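Local coordinates for p800 reaction center core protein (Heliobacterium modesticaldum, PDB 5V8K) that forms the core of a symmetric homodimeric photosynthetic reaction center, carrying bacteriochlorophylls for light harvesting and charge separation and sharing a 4Fe-4S cluster with its partner subunit, at residues L22-A34 with A90-E104. Residues are numbered along the deposited sequence; the frame is centred on the assembly and turned at random.
Sequences LKAHINHLGNVAA and AIILWGFGHVKSPAE. With GBF (Bacteriochlorophyll g), chain K.
Lys23 NZ is gripped by four oxygens where helix 77-97 ends: it donates to Ser101 OG (2.8 Å) and Phe96 O, weakly to Val99 O, and forms a salt bridge with Glu104 OE2 (3.1 Å) whose hydrogen bond is also weak. A bend at chi2 (-72°) turns the lysine chain along Gly97 O into this oxygen cluster, which would probably favour its charged form. Glu104 and Ser101 also hold a second bacteriochlorophyll g, Glu104 OE1 as magnesium ligand and Ser101 OG through a hydrogen bond. On another bacteriochlorophyll g, the magnesium lies in the imidazole plane, 2.8 Å from His98 NE2, long for a coordinate bond; His98 ND1 donates to a lone pair of Trp94 O (2.6 Å), fixing the ring's rotation. Asn27 ND2 donates to this pigment's O1D (2.7 Å) and weakly to Gly97 O. Trp94 sits as a knob among Asn27, Gly30, Asn31 and Ala34; its NE1 meets Asn31 OD1 in the ring plane (3.0 Å), the amide standing 75° to the indole. Gly30 CA makes a CH-pi contact over one indole face, the pigment covering the opposite one. Segments 22-34 and 90-97 of helices 18-39 and 77-97 run antiparallel (162°); beyond, helix 102-108 packs Glu104's carboxylate against Leu22 CD2.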
loop_
_atom_site.group_PDB
_atom_site.type_symbol
_atom_site.label_atom_id
_atom_site.label_comp_id
_atom_site.label_asym_id
_atom_site.label_seq_id
_atom_site.Cartn_x
_atom_site.Cartn_y
_atom_site.Cartn_z
ATOM N N LEU A 22 10.298 -19.894 -35.489
ATOM C CA LEU A 22 10.711 -18.913 -36.490
ATOM C C LEU A 22 9.565 -17.987 -36.851
ATOM O O LEU A 22 9.758 -16.776 -36.980
ATOM C CB LEU A 22 11.240 -19.610 -37.746
ATOM C CG LEU A 22 11.943 -18.632 -38.694
ATOM C CD1 LEU A 22 13.281 -18.126 -38.107
ATOM C CD2 LEU A 22 12.159 -19.276 -40.032
ATOM N N LYS A 23 8.360 -18.529 -37.008
ATOM C CA LYS A 23 7.214 -17.685 -37.325
ATOM C C LYS A 23 6.933 -16.700 -36.203
ATOM O O LYS A 23 6.591 -15.544 -36.454
ATOM C CB LYS A 23 5.990 -18.541 -37.596
ATOM C CG LYS A 23 6.124 -19.398 -38.860
ATOM C CD LYS A 23 6.033 -18.594 -40.134
ATOM C CE LYS A 23 6.399 -19.485 -41.305
ATOM N NZ LYS A 23 6.493 -18.696 -42.538
ATOM N N ALA A 24 7.085 -17.142 -34.955
ATOM C CA ALA A 24 6.904 -16.228 -33.836
ATOM C C ALA A 24 7.935 -15.113 -33.885
ATOM O O ALA A 24 7.604 -13.952 -33.635
ATOM C CB ALA A 24 6.983 -16.993 -32.519
ATOM N N HIS A 25 9.183 -15.442 -34.232
ATOM C CA HIS A 25 10.211 -14.418 -34.350
ATOM C C HIS A 25 9.884 -13.425 -35.460
ATOM O O HIS A 25 10.048 -12.217 -35.284
ATOM C CB HIS A 25 11.563 -15.067 -34.612
ATOM C CG HIS A 25 12.141 -15.771 -33.431
ATOM N ND1 HIS A 25 13.384 -16.364 -33.469
ATOM C CD2 HIS A 25 11.658 -15.984 -32.180
ATOM C CE1 HIS A 25 13.642 -16.915 -32.297
ATOM N NE2 HIS A 25 12.605 -16.715 -31.509
ATOM N N ILE A 26 9.452 -13.922 -36.619
ATOM C CA ILE A 26 9.019 -13.044 -37.702
ATOM C C ILE A 26 7.908 -12.119 -37.219
ATOM O O ILE A 26 7.973 -10.898 -37.412
ATOM C CB ILE A 26 8.576 -13.884 -38.919
ATOM C CG1 ILE A 26 9.742 -14.743 -39.416
ATOM C CG2 ILE A 26 8.001 -12.983 -40.057
ATOM C CD1 ILE A 26 9.438 -15.573 -40.665
ATOM N N ASN A 27 6.874 -12.681 -36.576
ATOM C CA ASN A 27 5.761 -11.850 -36.133
ATOM C C ASN A 27 6.224 -10.845 -35.099
ATOM O O ASN A 27 5.702 -9.728 -35.038
ATOM C CB ASN A 27 4.628 -12.696 -35.560
ATOM C CG ASN A 27 3.884 -13.471 -36.622
ATOM O OD1 ASN A 27 3.699 -13.005 -37.750
ATOM N ND2 ASN A 27 3.435 -14.657 -36.262
ATOM N N HIS A 28 7.219 -11.209 -34.290
ATOM C CA HIS A 28 7.740 -10.230 -33.354
ATOM C C HIS A 28 8.403 -9.063 -34.086
ATOM O O HIS A 28 8.258 -7.913 -33.674
ATOM C CB HIS A 28 8.711 -10.871 -32.382
ATOM C CG HIS A 28 9.449 -9.865 -31.578
ATOM N ND1 HIS A 28 10.754 -9.516 -31.841
ATOM C CD2 HIS A 28 9.043 -9.073 -30.565
ATOM C CE1 HIS A 28 11.133 -8.583 -30.993
ATOM N NE2 HIS A 28 10.107 -8.285 -30.223
ATOM N N LEU A 29 9.132 -9.334 -35.174
ATOM C CA LEU A 29 9.658 -8.244 -35.994
ATOM C C LEU A 29 8.529 -7.367 -36.545
ATOM O O LEU A 29 8.631 -6.133 -36.538
ATOM C CB LEU A 29 10.509 -8.805 -37.134
ATOM C CG LEU A 29 11.769 -9.538 -36.669
ATOM C CD1 LEU A 29 12.466 -10.193 -37.822
ATOM C CD2 LEU A 29 12.707 -8.634 -35.918
ATOM N N GLY A 30 7.440 -7.989 -37.005
ATOM C CA GLY A 30 6.240 -7.234 -37.358
ATOM C C GLY A 30 5.741 -6.319 -36.243
ATOM O O GLY A 30 5.299 -5.192 -36.491
ATOM N N ASN A 31 5.791 -6.791 -35.001
ATOM C CA ASN A 31 5.368 -5.951 -33.887
ATOM C C ASN A 31 6.281 -4.742 -33.733
ATOM O O ASN A 31 5.823 -3.631 -33.446
ATOM C CB ASN A 31 5.365 -6.763 -32.593
ATOM C CG ASN A 31 4.199 -7.716 -32.494
ATOM O OD1 ASN A 31 3.431 -7.921 -33.436
ATOM N ND2 ASN A 31 4.052 -8.297 -31.315
ATOM N N VAL A 32 7.582 -4.948 -33.905
ATOM C CA VAL A 32 8.540 -3.868 -33.762
ATOM C C VAL A 32 8.263 -2.805 -34.813
ATOM O O VAL A 32 8.043 -1.630 -34.502
ATOM C CB VAL A 32 9.972 -4.412 -33.884
ATOM C CG1 VAL A 32 11.025 -3.263 -33.851
ATOM C CG2 VAL A 32 10.252 -5.476 -32.781
ATOM N N ALA A 33 8.234 -3.210 -36.082
ATOM C CA ALA A 33 7.956 -2.238 -37.129
ATOM C C ALA A 33 6.598 -1.567 -36.913
ATOM O O ALA A 33 6.443 -0.370 -37.177
ATOM C CB ALA A 33 8.027 -2.906 -38.507
ATOM N N ALA A 34 5.607 -2.310 -36.423
ATOM C CA ALA A 34 4.266 -1.742 -36.299
ATOM C C ALA A 34 4.201 -0.668 -35.210
ATOM O O ALA A 34 3.495 0.344 -35.360
ATOM C CB ALA A 34 3.258 -2.848 -35.994
ATOM N N ALA A 90 5.629 -4.086 -41.495
ATOM C CA ALA A 90 4.894 -4.875 -40.512
ATOM C C ALA A 90 3.902 -5.820 -41.185
ATOM O O ALA A 90 3.784 -6.991 -40.797
ATOM C CB ALA A 90 4.163 -3.958 -39.532
ATOM N N ILE A 91 3.174 -5.327 -42.186
ATOM C CA ILE A 91 2.165 -6.155 -42.837
ATOM C C ILE A 91 2.825 -7.295 -43.597
ATOM O O ILE A 91 2.306 -8.416 -43.623
ATOM C CB ILE A 91 1.276 -5.289 -43.749
ATOM C CG1 ILE A 91 0.407 -4.367 -42.901
ATOM C CG2 ILE A 91 0.377 -6.159 -44.646
ATOM C CD1 ILE A 91 -0.210 -3.250 -43.731
ATOM N N ILE A 92 3.971 -7.028 -44.233
ATOM C CA ILE A 92 4.691 -8.067 -44.965
ATOM C C ILE A 92 5.214 -9.128 -44.000
ATOM O O ILE A 92 5.156 -10.326 -44.289
ATOM C CB ILE A 92 5.837 -7.448 -45.783
ATOM C CG1 ILE A 92 5.282 -6.526 -46.873
ATOM C CG2 ILE A 92 6.696 -8.535 -46.417
ATOM C CD1 ILE A 92 6.358 -5.798 -47.686
ATOM N N LEU A 93 5.751 -8.695 -42.846
ATOM C CA LEU A 93 6.284 -9.624 -41.851
ATOM C C LEU A 93 5.175 -10.436 -41.204
ATOM O O LEU A 93 5.316 -11.653 -41.022
ATOM C CB LEU A 93 7.051 -8.855 -40.779
ATOM C CG LEU A 93 8.334 -8.205 -41.276
ATOM C CD1 LEU A 93 8.749 -7.105 -40.337
ATOM C CD2 LEU A 93 9.401 -9.259 -41.376
ATOM N N TRP A 94 4.078 -9.781 -40.811
ATOM C CA TRP A 94 2.962 -10.536 -40.246
ATOM C C TRP A 94 2.333 -11.457 -41.290
ATOM O O TRP A 94 1.812 -12.528 -40.949
ATOM C CB TRP A 94 1.890 -9.600 -39.707
ATOM C CG TRP A 94 2.162 -8.917 -38.407
ATOM C CD1 TRP A 94 2.906 -9.378 -37.346
ATOM C CD2 TRP A 94 1.666 -7.640 -38.025
ATOM N NE1 TRP A 94 2.887 -8.465 -36.325
ATOM C CE2 TRP A 94 2.140 -7.380 -36.719
ATOM C CE3 TRP A 94 0.854 -6.690 -38.654
ATOM C CZ2 TRP A 94 1.837 -6.197 -36.045
ATOM C CZ3 TRP A 94 0.552 -5.522 -37.980
ATOM C CH2 TRP A 94 1.033 -5.285 -36.700
ATOM N N GLY A 95 2.325 -11.034 -42.546
ATOM C CA GLY A 95 1.800 -11.850 -43.617
ATOM C C GLY A 95 2.555 -13.152 -43.675
ATOM O O GLY A 95 1.966 -14.230 -43.540
ATOM N N PHE A 96 3.869 -13.054 -43.881
ATOM C CA PHE A 96 4.717 -14.238 -43.893
ATOM C C PHE A 96 4.638 -14.992 -42.565
ATOM O O PHE A 96 4.706 -16.229 -42.543
ATOM C CB PHE A 96 6.162 -13.830 -44.212
ATOM C CG PHE A 96 6.408 -13.464 -45.682
ATOM C CD1 PHE A 96 5.872 -14.208 -46.725
ATOM C CD2 PHE A 96 7.205 -12.381 -45.995
ATOM C CE1 PHE A 96 6.124 -13.851 -48.059
ATOM C CE2 PHE A 96 7.462 -12.021 -47.303
ATOM C CZ PHE A 96 6.927 -12.749 -48.339
ATOM N N GLY A 97 4.477 -14.265 -41.453
ATOM C CA GLY A 97 4.476 -14.881 -40.136
ATOM C C GLY A 97 3.256 -15.736 -39.841
ATOM O O GLY A 97 3.297 -16.558 -38.924
ATOM N N HIS A 98 2.182 -15.584 -40.614
ATOM C CA HIS A 98 0.957 -16.329 -40.367
ATOM C C HIS A 98 0.614 -17.294 -41.492
ATOM O O HIS A 98 -0.535 -17.745 -41.572
ATOM C CB HIS A 98 -0.199 -15.363 -40.129
ATOM C CG HIS A 98 -0.057 -14.578 -38.865
ATOM N ND1 HIS A 98 0.867 -13.569 -38.720
ATOM C CD2 HIS A 98 -0.716 -14.654 -37.688
ATOM C CE1 HIS A 98 0.759 -13.045 -37.512
ATOM N NE2 HIS A 98 -0.198 -13.686 -36.866
ATOM N N VAL A 99 1.564 -17.611 -42.365
ATOM C CA VAL A 99 1.408 -18.674 -43.351
ATOM C C VAL A 99 2.472 -19.728 -43.082
ATOM O O VAL A 99 3.570 -19.425 -42.601
ATOM C CB VAL A 99 1.528 -18.174 -44.804
ATOM C CG1 VAL A 99 0.460 -17.137 -45.113
ATOM C CG2 VAL A 99 2.921 -17.614 -45.048
ATOM N N LYS A 100 2.150 -20.970 -43.405
ATOM C CA LYS A 100 3.076 -22.065 -43.195
ATOM C C LYS A 100 4.015 -22.151 -44.391
ATOM O O LYS A 100 3.608 -21.928 -45.535
ATOM C CB LYS A 100 2.302 -23.363 -42.991
ATOM C CG LYS A 100 3.154 -24.555 -42.629
ATOM C CD LYS A 100 2.312 -25.679 -42.056
ATOM C CE LYS A 100 1.076 -25.960 -42.903
ATOM N NZ LYS A 100 1.420 -26.239 -44.337
ATOM N N SER A 101 5.286 -22.439 -44.122
ATOM C CA SER A 101 6.326 -22.498 -45.153
ATOM C C SER A 101 7.088 -23.814 -44.998
ATOM O O SER A 101 8.153 -23.871 -44.365
ATOM C CB SER A 101 7.245 -21.281 -45.055
ATOM O OG SER A 101 6.482 -20.078 -45.008
ATOM N N PRO A 102 6.576 -24.895 -45.591
ATOM C CA PRO A 102 7.200 -26.219 -45.386
ATOM C C PRO A 102 8.651 -26.306 -45.831
ATOM O O PRO A 102 9.446 -26.977 -45.164
ATOM C CB PRO A 102 6.304 -27.154 -46.211
ATOM C CG PRO A 102 5.015 -26.448 -46.332
ATOM C CD PRO A 102 5.343 -24.982 -46.382
ATOM N N ALA A 103 9.029 -25.676 -46.945
ATOM C CA ALA A 103 10.437 -25.683 -47.339
ATOM C C ALA A 103 11.295 -24.973 -46.298
ATOM O O ALA A 103 12.367 -25.461 -45.918
ATOM C CB ALA A 103 10.606 -25.027 -48.708
ATOM N N GLU A 104 10.834 -23.823 -45.817
ATOM C CA GLU A 104 11.530 -23.153 -44.726
ATOM C C GLU A 104 11.685 -24.089 -43.531
ATOM O O GLU A 104 12.769 -24.177 -42.939
ATOM C CB GLU A 104 10.778 -21.867 -44.376
ATOM C CG GLU A 104 11.226 -21.102 -43.154
ATOM C CD GLU A 104 10.354 -19.876 -42.947
ATOM O OE1 GLU A 104 10.641 -18.816 -43.538
ATOM O OE2 GLU A 104 9.345 -19.976 -42.229
HETATM MG MG GBF K . -1.084 -13.410 -34.224
HETATM C CHA GBF K . 1.430 -15.468 -32.980
HETATM C CHB GBF K . -2.924 -16.081 -34.838
HETATM C CHC GBF K . -3.402 -11.166 -35.444
HETATM C CHD GBF K . 1.152 -10.657 -33.534
HETATM N NA GBF K . -0.732 -15.335 -34.194
HETATM C C1A GBF K . 0.205 -16.075 -33.585
HETATM C C2A GBF K . -0.177 -17.454 -33.113
HETATM C C3A GBF K . -1.163 -17.678 -34.267
HETATM C C4A GBF K . -1.655 -16.273 -34.438
HETATM C CMA GBF K . -0.485 -18.123 -35.559
HETATM C CAA GBF K . -0.766 -17.611 -31.702
HETATM C CBA GBF K . -0.790 -19.069 -31.254
HETATM C CGA GBF K . -1.425 -19.195 -29.884
HETATM O O1A GBF K . -1.293 -18.315 -29.040
HETATM O O2A GBF K . -1.806 -20.521 -29.419
HETATM N NB GBF K . -2.923 -13.623 -35.051
HETATM C C1B GBF K . -3.574 -14.785 -35.174
HETATM C C2B GBF K . -4.861 -14.530 -35.632
HETATM C C3B GBF K . -4.974 -13.143 -35.795
HETATM C C4B GBF K . -3.724 -12.620 -35.430
HETATM C CMB GBF K . -5.906 -15.583 -35.886
HETATM C CAB GBF K . -6.160 -12.360 -36.268
HETATM C CBB GBF K . -7.313 -12.809 -36.740
HETATM N NC GBF K . -1.059 -11.390 -34.519
HETATM C C1C GBF K . -2.106 -10.651 -34.914
HETATM C C2C GBF K . -2.172 -9.173 -34.861
HETATM C C3C GBF K . -0.815 -9.198 -34.278
HETATM C C4C GBF K . -0.200 -10.430 -34.114
HETATM C CMC GBF K . -2.264 -8.615 -36.281
HETATM C CAC GBF K . -0.091 -7.960 -33.898
HETATM C CBC GBF K . -0.720 -6.598 -34.054
HETATM N ND GBF K . 0.786 -13.023 -33.531
HETATM C C1D GBF K . 1.606 -12.023 -33.203
HETATM C C2D GBF K . 3.015 -12.305 -32.405
HETATM C C3D GBF K . 2.747 -13.666 -32.437
HETATM C C4D GBF K . 1.532 -14.088 -33.044
HETATM C CMD GBF K . 4.172 -11.529 -31.857
HETATM C CAD GBF K . 3.498 -14.888 -32.059
HETATM O OBD GBF K . 4.547 -15.128 -31.362
HETATM C CBD GBF K . 2.639 -16.059 -32.365
HETATM C CGD GBF K . 3.287 -16.982 -33.332
HETATM O O1D GBF K . 3.677 -16.541 -34.392
HETATM O O2D GBF K . 3.456 -18.384 -32.970
HETATM C CED GBF K . 3.120 -19.448 -33.860
#